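Local structure of probable sugar ABC transporter, sugar-binding protein (Streptococcus pneumoniae, 2W7Y) at residues 97-102 with 118-123; 149-154 with 310-315; 267-272 with 285-290. The protein probably delivers sugars to an ABC transporter in the pneumococcus, and binds the blood group A-trisaccharide as an extracellular solute-binding protein. All blocks are in the same frame, centred on the assembly; numbering follows the deposited sequence.

Contact 1: 97-102 with 118-123; sequences GEFPDV and KLVLDL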
loop_
_atom_site.group_PDB
_atom_site.type_symbol
_atom_site.label_atom_id
_atom_site.label_comp_id
_atom_site.label_asym_id
_atom_site.label_seq_id
_atom_site.Cartn_x
_atom_site.Cartn_y
_atom_site.Cartn_z
ATOM N N GLY A 97 18.276 15.964 12.702
ATOM C CA GLY A 97 17.314 17.063 12.589
ATOM C C GLY A 97 17.068 17.647 11.212
ATOM O O GLY A 97 16.791 18.841 11.080
ATOM N N GLU A 98 17.154 16.807 10.187
ATOM C CA GLU A 98 16.970 17.259 8.809
ATOM C C GLU A 98 15.875 16.462 8.087
ATOM O O GLU A 98 15.244 15.576 8.670
ATOM C CB GLU A 98 18.303 17.193 8.050
ATOM C CG GLU A 98 19.380 18.127 8.605
ATOM C CD GLU A 98 20.761 17.869 8.032
ATOM O OE1 GLU A 98 21.752 18.280 8.676
ATOM O OE2 GLU A 98 20.868 17.262 6.945
ATOM N N PHE A 99 15.642 16.796 6.824
ATOM C CA PHE A 99 14.669 16.090 6.001
ATOM C C PHE A 99 15.092 16.194 4.535
ATOM O O PHE A 99 15.640 17.224 4.128
ATOM C CB PHE A 99 13.261 16.667 6.211
ATOM C CG PHE A 99 12.154 15.691 5.919
ATOM C CD1 PHE A 99 11.843 14.675 6.825
ATOM C CD2 PHE A 99 11.420 15.784 4.737
ATOM C CE1 PHE A 99 10.823 13.769 6.557
ATOM C CE2 PHE A 99 10.401 14.878 4.456
ATOM C CZ PHE A 99 10.101 13.870 5.367
ATOM N N PRO A 100 14.874 15.121 3.742
ATOM C CA PRO A 100 15.123 15.218 2.299
ATOM C C PRO A 100 14.244 16.300 1.686
ATOM O O PRO A 100 13.062 16.397 2.034
ATOM C CB PRO A 100 14.717 13.833 1.772
ATOM C CG PRO A 100 13.859 13.238 2.844
ATOM C CD PRO A 100 14.406 13.778 4.126
ATOM N N ASP A 101 14.816 17.118 0.803
ATOM C CA ASP A 101 14.078 18.234 0.194
ATOM C C ASP A 101 12.669 17.809 -0.224
ATOM O O ASP A 101 11.679 18.393 0.215
ATOM C CB ASP A 101 14.842 18.812 -0.999
ATOM C CG ASP A 101 16.116 19.537 -0.595
ATOM O OD1 ASP A 101 16.915 19.851 -1.503
ATOM O OD2 ASP A 101 16.327 19.801 0.613
ATOM N N VAL A 102 12.597 16.787 -1.074
ATOM C CA VAL A 102 11.333 16.183 -1.494
ATOM C C VAL A 102 11.548 14.676 -1.512
ATOM O O VAL A 102 12.566 14.201 -2.018
ATOM C CB VAL A 102 10.895 16.654 -2.917
ATOM C CG1 VAL A 102 9.561 16.009 -3.332
ATOM C CG2 VAL A 102 10.791 18.172 -2.994
ATOM N N LYS A 118 8.858 19.040 13.568
ATOM C CA LYS A 118 8.398 19.749 12.349
ATOM C C LYS A 118 9.424 19.884 11.225
ATOM O O LYS A 118 9.656 20.975 10.689
ATOM C CB LYS A 118 7.694 21.090 12.638
ATOM C CG LYS A 118 8.138 21.829 13.865
ATOM C CD LYS A 118 7.150 21.657 15.004
ATOM C CE LYS A 118 6.095 22.752 14.999
ATOM N NZ LYS A 118 5.424 22.855 16.326
ATOM N N LEU A 119 10.008 18.747 10.867
ATOM C CA LEU A 119 10.929 18.636 9.742
ATOM C C LEU A 119 10.167 18.623 8.414
ATOM O O LEU A 119 10.768 18.724 7.343
ATOM C CB LEU A 119 11.751 17.350 9.890
ATOM C CG LEU A 119 13.036 17.278 10.732
ATOM C CD1 LEU A 119 13.146 18.344 11.813
ATOM C CD2 LEU A 119 13.211 15.882 11.333
ATOM N N VAL A 120 8.841 18.512 8.509
ATOM C CA VAL A 120 7.955 18.315 7.357
ATOM C C VAL A 120 6.983 19.489 7.210
ATOM O O VAL A 120 6.450 19.989 8.206
ATOM C CB VAL A 120 7.125 17.013 7.503
ATOM C CG1 VAL A 120 6.512 16.619 6.181
ATOM C CG2 VAL A 120 7.981 15.872 8.027
ATOM N N LEU A 121 6.754 19.912 5.965
ATOM C CA LEU A 121 5.840 21.017 5.668
ATOM C C LEU A 121 4.367 20.592 5.675
ATOM O O LEU A 121 4.017 19.522 5.176
ATOM C CB LEU A 121 6.199 21.661 4.320
ATOM C CG LEU A 121 5.348 22.822 3.800
ATOM C CD1 LEU A 121 5.493 24.070 4.676
ATOM C CD2 LEU A 121 5.720 23.138 2.367
ATOM N N ASP A 122 3.520 21.437 6.258
ATOM C CA ASP A 122 2.068 21.279 6.193
ATOM C C ASP A 122 1.597 21.684 4.796
ATOM O O ASP A 122 1.786 22.827 4.366
ATOM C CB ASP A 122 1.386 22.126 7.279
ATOM C CG ASP A 122 -0.149 22.039 7.248
ATOM O OD1 ASP A 122 -0.725 21.086 6.683
ATOM O OD2 ASP A 122 -0.787 22.949 7.813
ATOM N N LEU A 123 0.992 20.725 4.099
ATOM C CA LEU A 123 0.615 20.876 2.693
ATOM C C LEU A 123 -0.796 21.419 2.495
ATOM O O LEU A 123 -1.126 21.905 1.412
ATOM C CB LEU A 123 0.754 19.525 1.975
ATOM C CG LEU A 123 2.061 19.110 1.284
ATOM C CD1 LEU A 123 3.305 19.800 1.844
ATOM C CD2 LEU A 123 2.206 17.586 1.311
#

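Contact 2: 149-154 with 310-315; sequences IYTVHE and GITISS. With GAL (beta-D-galactopyranose), chain C.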
loop_
_atom_site.group_PDB
_atom_site.type_symbol
_atom_site.label_atom_id
_atom_site.label_comp_id
_atom_site.label_asym_id
_atom_site.label_seq_id
_atom_site.Cartn_x
_atom_site.Cartn_y
_atom_site.Cartn_z
ATOM N N ILE A 149 -1.842 18.373 6.746
ATOM C CA ILE A 149 -1.468 17.320 5.793
ATOM C C ILE A 149 0.033 17.356 5.495
ATOM O O ILE A 149 0.545 18.315 4.915
ATOM C CB ILE A 149 -2.275 17.398 4.469
ATOM C CG1 ILE A 149 -3.783 17.424 4.751
ATOM C CG2 ILE A 149 -1.905 16.231 3.551
ATOM C CD1 ILE A 149 -4.649 17.680 3.533
ATOM N N TYR A 150 0.733 16.296 5.882
ATOM C CA TYR A 150 2.182 16.243 5.733
ATOM C C TYR A 150 2.641 15.497 4.477
ATOM O O TYR A 150 3.803 15.605 4.075
ATOM C CB TYR A 150 2.813 15.624 6.982
ATOM C CG TYR A 150 2.540 16.397 8.256
ATOM C CD1 TYR A 150 3.151 17.630 8.496
ATOM C CD2 TYR A 150 1.673 15.892 9.226
ATOM C CE1 TYR A 150 2.905 18.338 9.665
ATOM C CE2 TYR A 150 1.419 16.593 10.401
ATOM C CZ TYR A 150 2.038 17.810 10.614
ATOM O OH TYR A 150 1.786 18.498 11.779
ATOM N N THR A 151 1.731 14.746 3.863
ATOM C CA THR A 151 2.072 13.912 2.711
ATOM C C THR A 151 0.882 13.689 1.771
ATOM O O THR A 151 -0.266 13.572 2.213
ATOM C CB THR A 151 2.701 12.553 3.149
ATOM O OG1 THR A 151 3.229 11.873 2.006
ATOM C CG2 THR A 151 1.685 11.661 3.846
ATOM N N VAL A 152 1.169 13.659 0.470
ATOM C CA VAL A 152 0.153 13.389 -0.549
ATOM C C VAL A 152 0.643 12.329 -1.532
ATOM O O VAL A 152 1.614 12.543 -2.258
ATOM C CB VAL A 152 -0.284 14.671 -1.315
ATOM C CG1 VAL A 152 -1.237 14.325 -2.458
ATOM C CG2 VAL A 152 -0.933 15.682 -0.378
ATOM N N HIS A 153 -0.041 11.190 -1.545
ATOM C CA HIS A 153 0.277 10.095 -2.451
ATOM C C HIS A 153 -0.513 10.267 -3.751
ATOM O O HIS A 153 -1.747 10.224 -3.746
ATOM C CB HIS A 153 -0.048 8.763 -1.763
ATOM C CG HIS A 153 0.680 7.578 -2.323
ATOM N ND1 HIS A 153 0.341 6.280 -1.996
ATOM C CD2 HIS A 153 1.717 7.486 -3.189
ATOM C CE1 HIS A 153 1.143 5.443 -2.630
ATOM N NE2 HIS A 153 1.984 6.148 -3.364
ATOM N N GLU A 154 0.198 10.490 -4.858
ATOM C CA GLU A 154 -0.427 10.629 -6.184
ATOM C C GLU A 154 -1.101 9.353 -6.697
ATOM O O GLU A 154 -1.943 9.409 -7.592
ATOM C CB GLU A 154 0.560 11.171 -7.235
ATOM C CG GLU A 154 2.017 11.198 -6.818
ATOM C CD GLU A 154 2.852 10.041 -7.331
ATOM O OE1 GLU A 154 2.316 8.976 -7.704
ATOM O OE2 GLU A 154 4.089 10.211 -7.345
ATOM N N GLY A 310 3.218 9.730 0.454
ATOM C CA GLY A 310 3.638 10.030 -0.902
ATOM C C GLY A 310 4.627 11.165 -0.936
ATOM O O GLY A 310 5.669 11.107 -0.284
ATOM N N ILE A 311 4.289 12.196 -1.704
ATOM C CA ILE A 311 5.111 13.396 -1.822
ATOM C C ILE A 311 5.151 14.136 -0.487
ATOM O O ILE A 311 4.119 14.559 0.035
ATOM C CB ILE A 311 4.627 14.293 -2.991
ATOM C CG1 ILE A 311 4.954 13.613 -4.324
ATOM C CG2 ILE A 311 5.264 15.678 -2.938
ATOM C CD1 ILE A 311 4.104 14.070 -5.483
ATOM N N THR A 312 6.360 14.252 0.057
ATOM C CA THR A 312 6.596 14.793 1.391
ATOM C C THR A 312 7.755 15.789 1.305
ATOM O O THR A 312 8.806 15.477 0.745
ATOM C CB THR A 312 6.944 13.664 2.383
ATOM O OG1 THR A 312 6.065 12.552 2.180
ATOM C CG2 THR A 312 6.808 14.138 3.802
ATOM N N ILE A 313 7.560 16.989 1.843
ATOM C CA ILE A 313 8.525 18.073 1.629
ATOM C C ILE A 313 9.102 18.694 2.902
ATOM O O ILE A 313 8.393 18.902 3.890
ATOM C CB ILE A 313 7.987 19.147 0.612
ATOM C CG1 ILE A 313 8.242 20.572 1.108
ATOM C CG2 ILE A 313 6.503 18.931 0.333
ATOM C CD1 ILE A 313 7.958 21.653 0.096
ATOM N N SER A 314 10.401 18.975 2.855
ATOM C CA SER A 314 11.134 19.574 3.963
ATOM C C SER A 314 10.625 20.964 4.349
ATOM O O SER A 314 10.226 21.749 3.493
ATOM C CB SER A 314 12.625 19.637 3.622
ATOM O OG SER A 314 13.368 20.265 4.652
ATOM N N SER A 315 10.649 21.241 5.652
ATOM C CA SER A 315 10.278 22.538 6.216
ATOM C C SER A 315 11.442 23.523 6.204
ATOM O O SER A 315 11.243 24.729 6.370
ATOM C CB SER A 315 9.808 22.368 7.659
ATOM O OG SER A 315 8.404 22.219 7.722
HETATM C C1 GAL C . 3.998 1.833 -6.039
HETATM C C2 GAL C . 4.542 1.189 -4.763
HETATM C C3 GAL C . 3.441 0.416 -4.033
HETATM C C4 GAL C . 2.160 1.245 -3.885
HETATM C C5 GAL C . 1.754 1.785 -5.263
HETATM C C6 GAL C . 0.476 2.628 -5.255
HETATM O O1 GAL C . 4.949 2.750 -6.529
HETATM O O2 GAL C . 5.595 0.321 -5.127
HETATM O O3 GAL C . 3.911 -0.018 -2.777
HETATM O O4 GAL C . 2.391 2.286 -2.965
HETATM O O5 GAL C . 2.811 2.559 -5.797
HETATM O O6 GAL C . -0.080 2.634 -6.558
HETATM O O HOH W 1 5.163 17.640 3.463
#

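Contact 3: 267-272 with 285-290; sequences KDFQEG and GEMSKN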
loop_
_atom_site.group_PDB
_atom_site.type_symbol
_atom_site.label_atom_id
_atom_site.label_comp_id
_atom_site.label_asym_id
_atom_site.label_seq_id
_atom_site.Cartn_x
_atom_site.Cartn_y
_atom_site.Cartn_z
ATOM N N LYS A 267 6.366 -12.819 -9.002
ATOM C CA LYS A 267 6.866 -13.700 -10.055
ATOM C C LYS A 267 6.218 -15.085 -9.982
ATOM O O LYS A 267 5.697 -15.576 -10.985
ATOM C CB LYS A 267 8.391 -13.804 -9.967
ATOM C CG LYS A 267 9.075 -14.312 -11.222
ATOM C CD LYS A 267 10.565 -13.963 -11.197
ATOM C CE LYS A 267 11.347 -14.719 -12.255
ATOM N NZ LYS A 267 11.615 -16.133 -11.854
ATOM N N ASP A 268 6.238 -15.686 -8.788
ATOM C CA ASP A 268 5.646 -17.007 -8.541
ATOM C C ASP A 268 4.188 -17.055 -8.954
ATOM O O ASP A 268 3.746 -18.022 -9.574
ATOM C CB ASP A 268 5.753 -17.379 -7.058
ATOM C CG ASP A 268 7.092 -17.990 -6.695
ATOM O OD1 ASP A 268 7.927 -18.222 -7.598
ATOM O OD2 ASP A 268 7.301 -18.248 -5.492
ATOM N N PHE A 269 3.457 -15.997 -8.606
ATOM C CA PHE A 269 2.036 -15.885 -8.897
ATOM C C PHE A 269 1.766 -15.766 -10.396
ATOM O O PHE A 269 0.854 -16.412 -10.913
ATOM C CB PHE A 269 1.431 -14.704 -8.134
ATOM C CG PHE A 269 -0.062 -14.619 -8.240
ATOM C CD1 PHE A 269 -0.873 -15.601 -7.674
ATOM C CD2 PHE A 269 -0.659 -13.555 -8.898
ATOM C CE1 PHE A 269 -2.255 -15.522 -7.774
ATOM C CE2 PHE A 269 -2.038 -13.471 -8.998
ATOM C CZ PHE A 269 -2.836 -14.457 -8.439
ATOM N N GLN A 270 2.571 -14.951 -11.077
ATOM C CA GLN A 270 2.525 -14.800 -12.537
ATOM C C GLN A 270 2.791 -16.119 -13.255
ATOM O O GLN A 270 2.280 -16.348 -14.353
ATOM C CB GLN A 270 3.559 -13.768 -13.002
ATOM C CG GLN A 270 3.267 -12.334 -12.582
ATOM C CD GLN A 270 4.397 -11.366 -12.911
ATOM O OE1 GLN A 270 4.764 -10.520 -12.089
ATOM N NE2 GLN A 270 4.947 -11.482 -14.112
ATOM N N GLU A 271 3.596 -16.974 -12.627
ATOM C CA GLU A 271 4.005 -18.249 -13.209
ATOM C C GLU A 271 3.110 -19.412 -12.774
ATOM O O GLU A 271 3.344 -20.557 -13.155
ATOM C CB GLU A 271 5.474 -18.536 -12.876
ATOM C CG GLU A 271 6.462 -17.571 -13.539
ATOM C CD GLU A 271 7.913 -17.806 -13.134
ATOM O OE1 GLU A 271 8.171 -18.550 -12.160
ATOM O OE2 GLU A 271 8.806 -17.234 -13.798
ATOM N N GLY A 272 2.089 -19.113 -11.975
ATOM C CA GLY A 272 1.128 -20.121 -11.531
ATOM C C GLY A 272 1.637 -21.043 -10.442
ATOM O O GLY A 272 1.199 -22.191 -10.339
ATOM N N GLY A 285 -0.690 -4.258 -14.266
ATOM C CA GLY A 285 0.210 -4.337 -15.417
ATOM C C GLY A 285 1.034 -5.611 -15.478
ATOM O O GLY A 285 1.332 -6.117 -16.564
ATOM N N GLU A 286 1.410 -6.120 -14.308
ATOM C CA GLU A 286 2.158 -7.372 -14.200
ATOM C C GLU A 286 1.210 -8.560 -14.254
ATOM O O GLU A 286 1.591 -9.668 -14.636
ATOM C CB GLU A 286 2.953 -7.410 -12.889
ATOM C CG GLU A 286 4.094 -6.406 -12.811
ATOM C CD GLU A 286 5.199 -6.706 -13.799
ATOM O OE1 GLU A 286 5.505 -5.825 -14.635
ATOM O OE2 GLU A 286 5.756 -7.826 -13.746
HETATM N N MSE A 287 -0.038 -8.307 -13.884
HETATM C CA MSE A 287 -1.032 -9.355 -13.741
HETATM C C MSE A 287 -1.739 -9.691 -15.056
HETATM O O MSE A 287 -2.052 -10.856 -15.315
HETATM C CB MSE A 287 -2.030 -8.957 -12.655
HETATM C CG MSE A 287 -2.266 -10.033 -11.619
HETATM SE SE MSE A 287 -0.995 -10.138 -10.135
HETATM C CE MSE A 287 0.678 -10.575 -11.024
ATOM N N SER A 288 -1.957 -8.674 -15.890
ATOM C CA SER A 288 -2.687 -8.813 -17.159
ATOM C C SER A 288 -2.005 -9.733 -18.175
ATOM O O SER A 288 -2.626 -10.150 -19.154
ATOM C CB SER A 288 -2.924 -7.439 -17.791
ATOM O OG SER A 288 -1.710 -6.868 -18.251
ATOM N N LYS A 289 -0.730 -10.035 -17.937
ATOM C CA LYS A 289 0.052 -10.935 -18.793
ATOM C C LYS A 289 -0.464 -12.374 -18.713
ATOM O O LYS A 289 -0.414 -13.118 -19.692
ATOM C CB LYS A 289 1.535 -10.883 -18.401
ATOM C CG LYS A 289 2.154 -9.474 -18.382
ATOM C CD LYS A 289 2.440 -8.967 -19.795
ATOM C CE LYS A 289 3.465 -7.842 -19.793
ATOM N NZ LYS A 289 3.920 -7.506 -21.173
ATOM N N ASN A 290 -0.966 -12.751 -17.539
ATOM C CA ASN A 290 -1.542 -14.069 -17.313
ATOM C C ASN A 290 -3.058 -13.934 -17.114
ATOM O O ASN A 290 -3.507 -13.410 -16.096
ATOM C CB ASN A 290 -0.866 -14.726 -16.098
ATOM C CG ASN A 290 -1.265 -16.182 -15.900
ATOM O OD1 ASN A 290 -2.249 -16.661 -16.464
ATOM N ND2 ASN A 290 -0.491 -16.895 -15.087
#

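Contact 1: 97-102 with 118-123
Phe99 and Leu119 bring two irregular loops closest together, with their CA atoms 5.9 Å apart and no hydrogen bond passing between the segments. Each loop has just left a helix through a Schellman motif: Gly97 and Lys118, both with positive phi, are the C-prime residues, so each segment starts from a capped helix end.

The side chain of Leu119 covers the backbone of the first loop. Leu119 CD2 rests against Glu98 O at 3.4 Å, while Leu119 CD1 reaches Gly97 O at 3.8 Å. Beside it, Phe99 CB lies 3.4 Å from Leu119 O and 4.0 Å from Leu119 CB, so the base of the aromatic side chain packs on backbone and side chain of the same leucine.

The phenyl ring is turned toward the second loop by a chi1 of -155°, which swings CG away from the backbone N, and it lies between two aliphatic groups. Val120 CG2 sits over one face, in a CH-pi contact 4.1 Å from the centroid of the Phe99 ring and 22° off the ring normal, with Phe99 CE1 as the nearest ring atom. Pro100 CD covers the opposite face, so aliphatic groups lie against both faces, each offset toward the rim.

Outward from this small apolar cluster, Phe99 also touches Met90 and Val94 of helix 86-94 and Thr312 of strand 311-313, and Leu119 packs on Val94 too. The contact fills the corner between helix 86-94 and the edge strand 311-313, just before the chain enters strand 102-104 beside strand 39-44.

Contact 2: 149-154 with 310-315
Tyr150 O faces Thr312, whose CG2 methyl lies 3.4 Å from it; a water accepts from Ile313 N and lies close to the same carbonyl, though that second link is doubtful. At Thr151 the hydroxyl is directed at Gly310, next to the strand residues: with OG1 anti to the backbone N (chi1 -170°), Thr151 OG1 accepts a nearly straight bond of 2.6 Å from Gly310 N, at 168°. Thr151 OG1 also lies 2.9 Å from Thr312 OG1, a hydroxyl that donates to Gly310 O from above the carbonyl plane.

Val152 forms the one beta bridge, an antiparallel hydrogen-bonded pair with Ile311. Val152 N donates to Ile311 O at 3.1 Å, and Ile311 N returns a bond to Val152 O at 2.8 Å. At His153 the backbones close to 3.7 Å between His153 CA and Gly310 CA. The imidazole, held through ND1 by Ser307 O, turns an edge to the galactose, and His153 CE1 lies 3.4 Å from GAL O4. Glu154 bends at chi2 and lays CG against Ile311 CD1.

This single antiparallel bridge on strand 311-313, an outer strand of the four-stranded mixed sheet, lies next to His153, a residue of the glycan pocket in this solute-binding fold.

Contact 3: 267-272 with 285-290
A Met-aromatic contact joins helix 262-270 to helix 284-287 here, with selenomethionine standing in for the natural methionine at residue 287. The selenium, SE of Met287, approaches the ring of Phe269 at its edge: it is 4.8 Å from the ring centroid and 81° off the ring normal, with Phe269 CD2 as the nearest ring atom at 3.6 Å. The Met287 chain bends at both chi2 and chi3, which brings its CE methyl round into the plane of the ring and on to Gln270, where Met287 CE meets Gln270 CG at 3.5 Å. The selenomethionine end is therefore shared by two consecutive residues of the first helix.

Gln270 extends beyond CG across to Glu286. Its amide comes up to the backbone carbonyl and the carboxylate of Glu286, the amide and carboxylate planes standing 64° apart.

A hydrogen bond joins the segments at Asn290. This residue closes a type I turn that begins at Met287, and its side chain reaches back to the first helix. Asn290 ND2 donates to Gln270 O at 2.9 Å, from above the carbonyl plane, while Asn290 OD1 accepts from Ser292 N. Both ends of this amide are thereby occupied, which fixes its rotation. The carbonyl it meets belongs to the last turn of the helix, which a Schellman motif closes at Gly272.

Phe269 and Met287 both rest on Trp162 of strand 157-164 and Leu293 of strand 293-296, and Phe269 meets the ring of Phe277 on strand 276-277. Through these two side chains the pair of helices is seated against strands 157-164, 276-277 and 293-296.

Contacts 1 and 2 form one continuous region, their centres 9 Å apart: Leu121 N lies 2.8 Å from Ile313 O, a probable hydrogen bond, so the loop 118-123 runs beside the outer strand 311-313 that also receives 149-154. Contact 3 is on the opposite side of the chain's centre, about 38 Å from contact 1 and 32 Å from contact 2 between centres. In sequence it falls wholly between the two segments of contact 2. The bound trisaccharide lies between these regions. His153 of contact 2 touches its galactose. In contact 3 the side chain of Glu286 stays about 8 Å from the bound A2G, the N-acetylgalactosamine unit.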